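Local coordinates for protein branched-chain alpha-ketoacid decarboxylase (Lactococcus lactis, PDB 2VBF) that probably decarboxylates branched-chain and aromatic alpha-keto acids to aldehydes, using thiamine diphosphate and a magnesium ion as cofactors, at residues 384-389 / 526-531; 445-450 / 471-476; 518-523 / 543-548. All coordinates share one frame; numbering follows the deposited sequence. Where two conformers were deposited one is given.

Contact 1 (384-389 / 526-531); sequences QAVESL and NEFVSV
F528 supplies the only aromatic ring of this helix pair, and its outer end slants in among A385, V386 and L389, none of which lies squarely over a face or in the ring plane. The methyl of A385 comes nearest, its CB 3.6 Å from F528 CE2. At the tip of the ring, F528 CZ meets V386 CG2 at 3.8 Å, while CD1 of L389 stays 4.4 Å from F528 CE2. The ring reaches this far because F528 has CG anti to its own backbone nitrogen (chi1 -179°), which throws the phenyl out from its helix toward 384-389. Between the two helix segments the contact is wholly apolar and buries 190 Å², both sides summed. Both helices cover the same side of the parallel sheet in the C-terminal thiamine diphosphate-binding domain, the side that carries F449 and F475. Helix 525-537 is the crossover helix of a beta-alpha-beta unit. Helix 379-389 runs in nearly the same direction, the short axes inclined at 26° and 11.0 Å apart at their closest, a gap too wide for backbone contact and bridged by side chains. F528 also packs on V522 and L547 of the sheet, and its ring meets that of F475 with the planes at about 40°. On the more open flank, L389 and V529 cross at about a right angle, CD1 of L389 lying 4.0 Å from CG2 of V529. The loop residue F370 lies against A385.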
loop_
_atom_site.group_PDB
_atom_site.type_symbol
_atom_site.label_atom_id
_atom_site.label_comp_id
_atom_site.label_asym_id
_atom_site.label_seq_id
_atom_site.Cartn_x
_atom_site.Cartn_y
_atom_site.Cartn_z
ATOM N N GLN A 384 23.533 9.395 21.806
ATOM C CA GLN A 384 24.074 10.322 22.817
ATOM C C GLN A 384 24.155 11.728 22.227
ATOM O O GLN A 384 23.761 12.715 22.864
ATOM C CB GLN A 384 25.460 9.860 23.280
ATOM C CG GLN A 384 25.998 10.601 24.509
ATOM C CD GLN A 384 27.470 10.345 24.759
ATOM O OE1 GLN A 384 28.053 9.415 24.209
ATOM N NE2 GLN A 384 28.086 11.189 25.582
ATOM N N ALA A 385 24.659 11.819 20.999
ATOM C CA ALA A 385 24.750 13.085 20.284
ATOM C C ALA A 385 23.382 13.720 20.035
ATOM O O ALA A 385 23.203 14.915 20.258
ATOM C CB ALA A 385 25.493 12.900 18.968
ATOM N N VAL A 386 22.415 12.920 19.576
ATOM C CA VAL A 386 21.062 13.429 19.325
ATOM C C VAL A 386 20.428 13.944 20.627
ATOM O O VAL A 386 19.813 15.013 20.633
ATOM C CB VAL A 386 20.145 12.376 18.643
ATOM C CG1 VAL A 386 18.716 12.889 18.568
ATOM C CG2 VAL A 386 20.657 12.035 17.245
ATOM N N GLU A 387 20.620 13.205 21.718
ATOM C CA GLU A 387 20.076 13.592 23.021
ATOM C C GLU A 387 20.607 14.949 23.457
ATOM O O GLU A 387 19.841 15.805 23.892
ATOM C CB GLU A 387 20.416 12.557 24.088
ATOM C CG GLU A 387 19.833 12.893 25.464
ATOM C CD GLU A 387 20.013 11.783 26.458
ATOM O OE1 GLU A 387 21.173 11.388 26.697
ATOM O OE2 GLU A 387 19.010 11.308 27.015
ATOM N N SER A 388 21.920 15.126 23.338
ATOM C CA SER A 388 22.579 16.386 23.690
ATOM C C SER A 388 22.131 17.536 22.788
ATOM O O SER A 388 21.766 18.613 23.272
ATOM C CB SER A 388 24.103 16.207 23.606
ATOM O OG SER A 388 24.793 17.241 24.292
ATOM N N LEU A 389 22.126 17.297 21.483
ATOM C CA LEU A 389 21.920 18.357 20.501
ATOM C C LEU A 389 20.469 18.642 20.150
ATOM O O LEU A 389 20.200 19.616 19.446
ATOM C CB LEU A 389 22.696 18.048 19.220
ATOM C CG LEU A 389 24.215 18.085 19.369
ATOM C CD1 LEU A 389 24.862 17.488 18.130
ATOM C CD2 LEU A 389 24.686 19.529 19.620
ATOM N N ASN A 526 32.445 14.144 14.341
ATOM C CA ASN A 526 32.658 15.575 14.086
ATOM C C ASN A 526 31.747 16.102 12.992
ATOM O O ASN A 526 31.180 17.193 13.102
ATOM C CB ASN A 526 34.108 15.851 13.654
ATOM C CG ASN A 526 35.078 15.875 14.812
ATOM O OD1 ASN A 526 34.729 16.259 15.929
ATOM N ND2 ASN A 526 36.318 15.474 14.547
ATOM N N GLU A 527 31.639 15.325 11.918
ATOM C CA GLU A 527 30.765 15.672 10.810
ATOM C C GLU A 527 29.309 15.723 11.259
ATOM O O GLU A 527 28.578 16.619 10.861
ATOM C CB GLU A 527 30.924 14.672 9.667
ATOM C CG GLU A 527 32.191 14.882 8.857
ATOM C CD GLU A 527 32.580 13.672 8.038
ATOM O OE1 GLU A 527 31.789 12.713 7.973
ATOM O OE2 GLU A 527 33.689 13.676 7.455
ATOM N N PHE A 528 28.909 14.778 12.104
ATOM C CA PHE A 528 27.531 14.744 12.606
ATOM C C PHE A 528 27.175 15.999 13.402
ATOM O O PHE A 528 26.159 16.643 13.141
ATOM C CB PHE A 528 27.260 13.517 13.462
ATOM C CG PHE A 528 25.847 13.466 13.965
ATOM C CD1 PHE A 528 24.819 13.052 13.127
ATOM C CD2 PHE A 528 25.532 13.900 15.245
ATOM C CE1 PHE A 528 23.503 13.051 13.570
ATOM C CE2 PHE A 528 24.225 13.886 15.693
ATOM C CZ PHE A 528 23.214 13.457 14.848
ATOM N N VAL A 529 28.034 16.357 14.352
ATOM C CA VAL A 529 27.838 17.566 15.153
ATOM C C VAL A 529 27.806 18.825 14.282
ATOM O O VAL A 529 26.935 19.675 14.476
ATOM C CB VAL A 529 28.905 17.682 16.272
ATOM C CG1 VAL A 529 28.857 19.055 16.929
ATOM C CG2 VAL A 529 28.691 16.588 17.302
ATOM N N SER A 530 28.718 18.934 13.312
ATOM C CA SER A 530 28.764 20.096 12.409
ATOM C C SER A 530 27.458 20.257 11.634
ATOM O O SER A 530 26.857 21.329 11.628
ATOM C CB SER A 530 29.944 19.987 11.428
ATOM O OG SER A 530 29.973 21.074 10.499
ATOM N N VAL A 531 27.014 19.174 11.003
ATOM C CA VAL A 531 25.804 19.209 10.184
ATOM C C VAL A 531 24.541 19.390 11.030
ATOM O O VAL A 531 23.627 20.106 10.636
ATOM C CB VAL A 531 25.661 17.933 9.323
ATOM C CG1 VAL A 531 24.345 17.957 8.577
ATOM C CG2 VAL A 531 26.834 17.807 8.345
#

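Contact 2 (445-450 / 471-476); sequences RHLLFI and NPICFI
F449 and F475 point the same way from adjacent parallel strands, and their rings make the tight part of this contact. The planes are only 4° apart, yet the rings are slid so far past each other, with centroids 4.8 Å apart, that they barely overlap. The closest atoms are CE1 of F449 and CD2 of F475, 3.2 Å apart. Four backbone hydrogen bonds join the strands beside them: I473 N donates to H446 O, L448 N to I473 O (2.8 Å), F475 N to L448 O (2.7 Å) and I450 N to F475 O. The solvent side is at R445 and N471, both partly exposed, where the loop before strand 473-478 is met by a side chain rather than by paired backbone. There the chain of R445 bends at chi2 (94°) and brings the guanidinium back to the carbonyl of N471. R445 NE approaches N471 O in the guanidinium plane at 2.7 Å, with an N-H...O angle of 153°, and NH2 adds a weak second bond. CG1 of I473 lies over one face of the same group, 3.6 Å from R445 NH2. R445 NH1 also reaches A535 O, while N471 OD1 takes a bond from R516. At the other end, the strands lead to the magnesium ligands D452 and N479, of the GDG...NN signature of thiamine diphosphate enzymes, and the side chain of I450 is about 6 Å from the bound cofactor. The pair is central in its sheet, between strands 394-398 and 542-548; I473 and F475 pack against helix 525-537, and L448 and I450 against helix 430-440 across the sheet.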
loop_
_atom_site.group_PDB
_atom_site.type_symbol
_atom_site.label_atom_id
_atom_site.label_comp_id
_atom_site.label_asym_id
_atom_site.label_seq_id
_atom_site.Cartn_x
_atom_site.Cartn_y
_atom_site.Cartn_z
ATOM N N ARG A 445 10.022 22.044 15.175
ATOM C CA ARG A 445 10.983 21.519 14.193
ATOM C C ARG A 445 11.040 20.005 14.320
ATOM O O ARG A 445 11.385 19.483 15.370
ATOM C CB ARG A 445 12.392 22.099 14.386
ATOM C CG ARG A 445 13.388 21.816 13.226
ATOM C CD ARG A 445 13.392 22.957 12.241
ATOM N NE ARG A 445 14.072 22.697 10.968
ATOM C CZ ARG A 445 15.283 23.145 10.632
ATOM N NH1 ARG A 445 16.026 23.832 11.497
ATOM N NH2 ARG A 445 15.769 22.891 9.422
ATOM N N HIS A 446 10.736 19.325 13.222
ATOM C CA HIS A 446 10.775 17.874 13.171
ATOM C C HIS A 446 12.131 17.337 12.746
ATOM O O HIS A 446 12.703 17.777 11.731
ATOM C CB HIS A 446 9.674 17.342 12.261
ATOM C CG HIS A 446 8.316 17.416 12.881
ATOM N ND1 HIS A 446 7.794 18.596 13.380
ATOM C CD2 HIS A 446 7.371 16.466 13.089
ATOM C CE1 HIS A 446 6.584 18.364 13.864
ATOM N NE2 HIS A 446 6.311 17.076 13.715
ATOM N N LEU A 447 12.616 16.393 13.539
ATOM C CA LEU A 447 13.818 15.634 13.274
ATOM C C LEU A 447 13.403 14.181 13.045
ATOM O O LEU A 447 12.854 13.544 13.945
ATOM C CB LEU A 447 14.771 15.722 14.466
ATOM C CG LEU A 447 15.596 17.016 14.593
ATOM C CD1 LEU A 447 14.729 18.238 14.876
ATOM C CD2 LEU A 447 16.636 16.839 15.668
ATOM N N LEU A 448 13.636 13.690 11.824
ATOM C CA LEU A 448 13.322 12.309 11.430
ATOM C C LEU A 448 14.560 11.430 11.394
ATOM O O LEU A 448 15.554 11.788 10.776
ATOM C CB LEU A 448 12.687 12.289 10.039
ATOM C CG LEU A 448 12.414 10.918 9.408
ATOM C CD1 LEU A 448 11.392 10.134 10.252
ATOM C CD2 LEU A 448 11.955 11.060 7.975
ATOM N N PHE A 449 14.454 10.267 12.027
ATOM C CA PHE A 449 15.449 9.227 11.935
ATOM C C PHE A 449 14.784 8.008 11.321
ATOM O O PHE A 449 13.915 7.384 11.943
ATOM C CB PHE A 449 16.012 8.909 13.312
ATOM C CG PHE A 449 16.689 10.097 13.957
ATOM C CD1 PHE A 449 18.028 10.361 13.712
ATOM C CD2 PHE A 449 15.970 10.973 14.746
ATOM C CE1 PHE A 449 18.646 11.467 14.274
ATOM C CE2 PHE A 449 16.587 12.080 15.313
ATOM C CZ PHE A 449 17.926 12.323 15.072
ATOM N N ILE A 450 15.190 7.699 10.095
ATOM C CA ILE A 450 14.631 6.590 9.329
ATOM C C ILE A 450 15.756 5.764 8.698
ATOM O O ILE A 450 16.759 6.313 8.236
ATOM C CB ILE A 450 13.621 7.099 8.270
ATOM C CG1 ILE A 450 12.914 5.919 7.586
ATOM C CG2 ILE A 450 14.288 8.016 7.226
ATOM C CD1 ILE A 450 11.698 6.347 6.757
ATOM N N ASN A 471 10.448 22.228 6.228
ATOM C CA ASN A 471 11.827 22.363 6.665
ATOM C C ASN A 471 12.269 21.384 7.755
ATOM O O ASN A 471 13.002 21.766 8.655
ATOM C CB ASN A 471 12.046 23.796 7.141
ATOM C CG ASN A 471 11.867 24.786 6.046
ATOM O OD1 ASN A 471 12.338 24.571 4.922
ATOM N ND2 ASN A 471 11.202 25.899 6.349
ATOM N N PRO A 472 11.873 20.102 7.654
ATOM C CA PRO A 472 12.329 19.176 8.684
ATOM C C PRO A 472 13.810 18.856 8.513
ATOM O O PRO A 472 14.386 19.154 7.468
ATOM C CB PRO A 472 11.492 17.932 8.399
ATOM C CG PRO A 472 11.369 17.943 6.947
ATOM C CD PRO A 472 11.089 19.394 6.627
ATOM N N ILE A 473 14.397 18.227 9.526
ATOM C CA ILE A 473 15.763 17.732 9.463
ATOM C C ILE A 473 15.659 16.201 9.413
ATOM O O ILE A 473 15.203 15.570 10.372
ATOM C CB ILE A 473 16.594 18.176 10.678
ATOM C CG1 ILE A 473 16.584 19.712 10.804
ATOM C CG2 ILE A 473 18.032 17.598 10.593
ATOM C CD1 ILE A 473 17.130 20.224 12.128
ATOM N N CYS A 474 16.043 15.625 8.277
ATOM C CA CYS A 474 15.866 14.205 8.019
ATOM C C CYS A 474 17.210 13.511 8.022
ATOM O O CYS A 474 18.115 13.920 7.287
ATOM C CB CYS A 474 15.194 14.003 6.671
ATOM S SG CYS A 474 13.586 14.779 6.556
ATOM N N PHE A 475 17.329 12.483 8.854
ATOM C CA PHE A 475 18.525 11.642 8.957
ATOM C C PHE A 475 18.206 10.256 8.415
ATOM O O PHE A 475 17.331 9.574 8.950
ATOM C CB PHE A 475 18.992 11.504 10.401
ATOM C CG PHE A 475 19.448 12.787 11.020
ATOM C CD1 PHE A 475 20.750 13.238 10.829
ATOM C CD2 PHE A 475 18.584 13.535 11.794
ATOM C CE1 PHE A 475 21.176 14.419 11.409
ATOM C CE2 PHE A 475 18.996 14.728 12.372
ATOM C CZ PHE A 475 20.294 15.170 12.185
ATOM N N ILE A 476 18.919 9.848 7.370
ATOM C CA ILE A 476 18.740 8.521 6.753
ATOM C C ILE A 476 19.900 7.639 7.217
ATOM O O ILE A 476 21.069 7.941 6.930
ATOM C CB ILE A 476 18.709 8.582 5.201
ATOM C CG1 ILE A 476 17.606 9.525 4.693
ATOM C CG2 ILE A 476 18.526 7.173 4.612
ATOM C CD1 ILE A 476 17.943 10.993 4.724
#

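Contact 3 (518-523 / 543-548); sequences VSKIVR and YWIELV
With CG beside its own backbone N and opposite the carbonyl carbon (chi1 -80°), the side chain of Y543 lays its ring against V518. CB of V518 sits over one face of that ring, toward the rim, 3.5 Å from Y543 CE2 in a CH-pi contact. The valine's own torsion (chi1 -180°) turns CG1 toward Y543 CE2 and CG2 toward CZ. The hydroxyl of Y543 is bonded to D538. Replacing Y543 by alanine removes ring and hydroxyl, which is likely to leave CB of V518 without its aromatic cover and D538 OD2 without this hydrogen-bond partner. Further along the same face of the sheet, V522 wedges between two neighbours: its CG2 lies 3.7 Å from I545 CG2, and its CB 3.7 Å from L547 CD2. These residues pack under helix 525-537, which connects the two parallel strands in a beta-alpha-beta crossover; from this face K520 forms a salt bridge with E534. On the other face, I521 lies beside the extended chain of E546, with I521 CG1 3.9 Å from E546 OE1. That buried carboxylate is satisfied at both oxygens, OE1 by S504 N and OE2 by N478 ND2. Five backbone bonds run from W544 N to V518 O through to V548 N to V522 O (3.0 Å). Beyond the last, one water donates to both R523 O and V548 O, 2.7 Å from each. R523 lays one guanidinium face over V548 CG2. The chemistry implies an outer strand held by regular backbone bonds, with apolar packing under the helix and polar ends such as E546 satisfied from outside the pair.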
loop_
_atom_site.group_PDB
_atom_site.type_symbol
_atom_site.label_atom_id
_atom_site.label_comp_id
_atom_site.label_asym_id
_atom_site.label_seq_id
_atom_site.Cartn_x
_atom_site.Cartn_y
_atom_site.Cartn_z
ATOM N N VAL A 518 19.109 21.115 1.714
ATOM C CA VAL A 518 20.548 20.916 1.867
ATOM C C VAL A 518 20.825 19.435 2.137
ATOM O O VAL A 518 20.357 18.871 3.146
ATOM C CB VAL A 518 21.111 21.750 3.022
ATOM C CG1 VAL A 518 22.610 21.527 3.149
ATOM C CG2 VAL A 518 20.792 23.233 2.810
ATOM N N SER A 519 21.597 18.816 1.250
ATOM C CA SER A 519 21.920 17.392 1.366
ATOM C C SER A 519 23.371 17.159 1.772
ATOM O O SER A 519 24.268 17.875 1.319
ATOM C CB SER A 519 21.603 16.678 0.054
ATOM O OG SER A 519 20.225 16.848 -0.267
ATOM N N LYS A 520 23.580 16.145 2.612
ATOM C CA LYS A 520 24.867 15.855 3.233
ATOM C C LYS A 520 25.113 14.359 3.333
ATOM O O LYS A 520 24.166 13.593 3.456
ATOM C CB LYS A 520 24.910 16.396 4.667
ATOM C CG LYS A 520 24.606 17.859 4.836
ATOM C CD LYS A 520 25.751 18.721 4.362
ATOM C CE LYS A 520 25.543 20.168 4.777
ATOM N NZ LYS A 520 26.682 21.014 4.336
ATOM N N ILE A 521 26.386 13.960 3.326
ATOM C CA ILE A 521 26.786 12.612 3.747
ATOM C C ILE A 521 27.698 12.732 4.977
ATOM O O ILE A 521 28.673 13.473 4.957
ATOM C CB ILE A 521 27.520 11.822 2.643
ATOM C CG1 ILE A 521 26.631 11.650 1.411
ATOM C CG2 ILE A 521 27.942 10.461 3.162
ATOM C CD1 ILE A 521 27.248 10.767 0.313
ATOM N N VAL A 522 27.368 12.001 6.040
ATOM C CA VAL A 522 28.073 12.086 7.325
ATOM C C VAL A 522 28.628 10.719 7.714
ATOM O O VAL A 522 27.890 9.732 7.733
ATOM C CB VAL A 522 27.131 12.614 8.445
ATOM C CG1 VAL A 522 27.768 12.453 9.829
ATOM C CG2 VAL A 522 26.748 14.061 8.174
ATOM N N ARG A 523 29.924 10.666 8.027
ATOM C CA ARG A 523 30.596 9.421 8.415
ATOM C C ARG A 523 31.197 9.420 9.826
ATOM O O ARG A 523 31.348 8.350 10.430
ATOM C CB ARG A 523 31.688 9.074 7.393
ATOM C CG ARG A 523 31.153 8.774 5.996
ATOM C CD ARG A 523 32.279 8.536 4.999
ATOM N NE ARG A 523 31.791 8.268 3.640
ATOM C CZ ARG A 523 31.410 7.076 3.179
ATOM N NH1 ARG A 523 31.445 6.000 3.953
ATOM N NH2 ARG A 523 30.978 6.960 1.922
ATOM N N TYR A 543 16.735 19.698 5.651
ATOM C CA TYR A 543 18.022 19.022 5.635
ATOM C C TYR A 543 17.819 17.525 5.391
ATOM O O TYR A 543 16.912 16.915 5.962
ATOM C CB TYR A 543 18.808 19.305 6.919
ATOM C CG TYR A 543 19.471 20.650 6.827
ATOM C CD1 TYR A 543 18.708 21.815 6.853
ATOM C CD2 TYR A 543 20.846 20.768 6.651
ATOM C CE1 TYR A 543 19.299 23.068 6.727
ATOM C CE2 TYR A 543 21.448 22.014 6.529
ATOM C CZ TYR A 543 20.670 23.158 6.572
ATOM O OH TYR A 543 21.261 24.391 6.439
ATOM N N TRP A 544 18.651 16.976 4.509
ATOM C CA TRP A 544 18.582 15.579 4.086
ATOM C C TRP A 544 19.975 14.969 4.265
ATOM O O TRP A 544 20.874 15.175 3.443
ATOM C CB TRP A 544 18.136 15.523 2.636
ATOM C CG TRP A 544 17.767 14.166 2.140
ATOM C CD1 TRP A 544 18.543 13.311 1.399
ATOM C CD2 TRP A 544 16.509 13.502 2.327
ATOM N NE1 TRP A 544 17.841 12.168 1.118
ATOM C CE2 TRP A 544 16.594 12.252 1.679
ATOM C CE3 TRP A 544 15.325 13.839 2.991
ATOM C CZ2 TRP A 544 15.535 11.338 1.668
ATOM C CZ3 TRP A 544 14.275 12.933 2.979
ATOM C CH2 TRP A 544 14.390 11.693 2.316
ATOM N N ILE A 545 20.146 14.238 5.361
ATOM C CA ILE A 545 21.454 13.861 5.851
ATOM C C ILE A 545 21.612 12.356 5.849
ATOM O O ILE A 545 20.985 11.652 6.650
ATOM C CB ILE A 545 21.669 14.403 7.281
ATOM C CG1 ILE A 545 21.542 15.930 7.294
ATOM C CG2 ILE A 545 23.015 13.948 7.843
ATOM C CD1 ILE A 545 21.202 16.489 8.672
ATOM N N GLU A 546 22.476 11.866 4.958
ATOM C CA GLU A 546 22.766 10.443 4.892
ATOM C C GLU A 546 23.841 10.109 5.927
ATOM O O GLU A 546 24.981 10.575 5.819
ATOM C CB GLU A 546 23.207 10.046 3.478
ATOM C CG GLU A 546 23.584 8.564 3.351
ATOM C CD GLU A 546 24.000 8.168 1.953
ATOM O OE1 GLU A 546 23.858 8.989 1.019
ATOM O OE2 GLU A 546 24.453 7.011 1.799
ATOM N N LEU A 547 23.466 9.324 6.938
ATOM C CA LEU A 547 24.406 8.832 7.952
ATOM C C LEU A 547 24.899 7.462 7.535
ATOM O O LEU A 547 24.092 6.578 7.235
ATOM C CB LEU A 547 23.735 8.726 9.325
ATOM C CG LEU A 547 23.057 9.989 9.861
ATOM C CD1 LEU A 547 22.415 9.693 11.212
ATOM C CD2 LEU A 547 24.055 11.158 9.969
ATOM N N VAL A 548 26.219 7.271 7.521
ATOM C CA VAL A 548 26.779 5.962 7.216
ATOM C C VAL A 548 27.187 5.250 8.509
ATOM O O VAL A 548 27.979 5.768 9.306
ATOM C CB VAL A 548 27.975 6.046 6.229
ATOM C CG1 VAL A 548 28.477 4.643 5.905
ATOM C CG2 VAL A 548 27.555 6.774 4.956
HETATM O O HOH W 1 30.625 6.080 9.136
#

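In the fold
Contacts 1 and 2 are buried, whereas contact 3 lies at the sheet margin, with strand 517-522 outermost in this chain. Contacts 2 and 3 share one sheet: strand 473-478 borders strand 542-548, with probable backbone bonds from C474 N to Y543 O and from L547 N to I476 O. Contact 1 belongs to the helical layer on top, and helix 525-537 links all three, F528 touching both F475 and V522, while V386 reaches F449. The chemistry follows position. Helix meets helix purely through apolar side chains, the central strands add a near-parallel, slid-apart pair of phenyl rings to their backbone bonding, and the edge pair includes a bridging water and an exposed arginine.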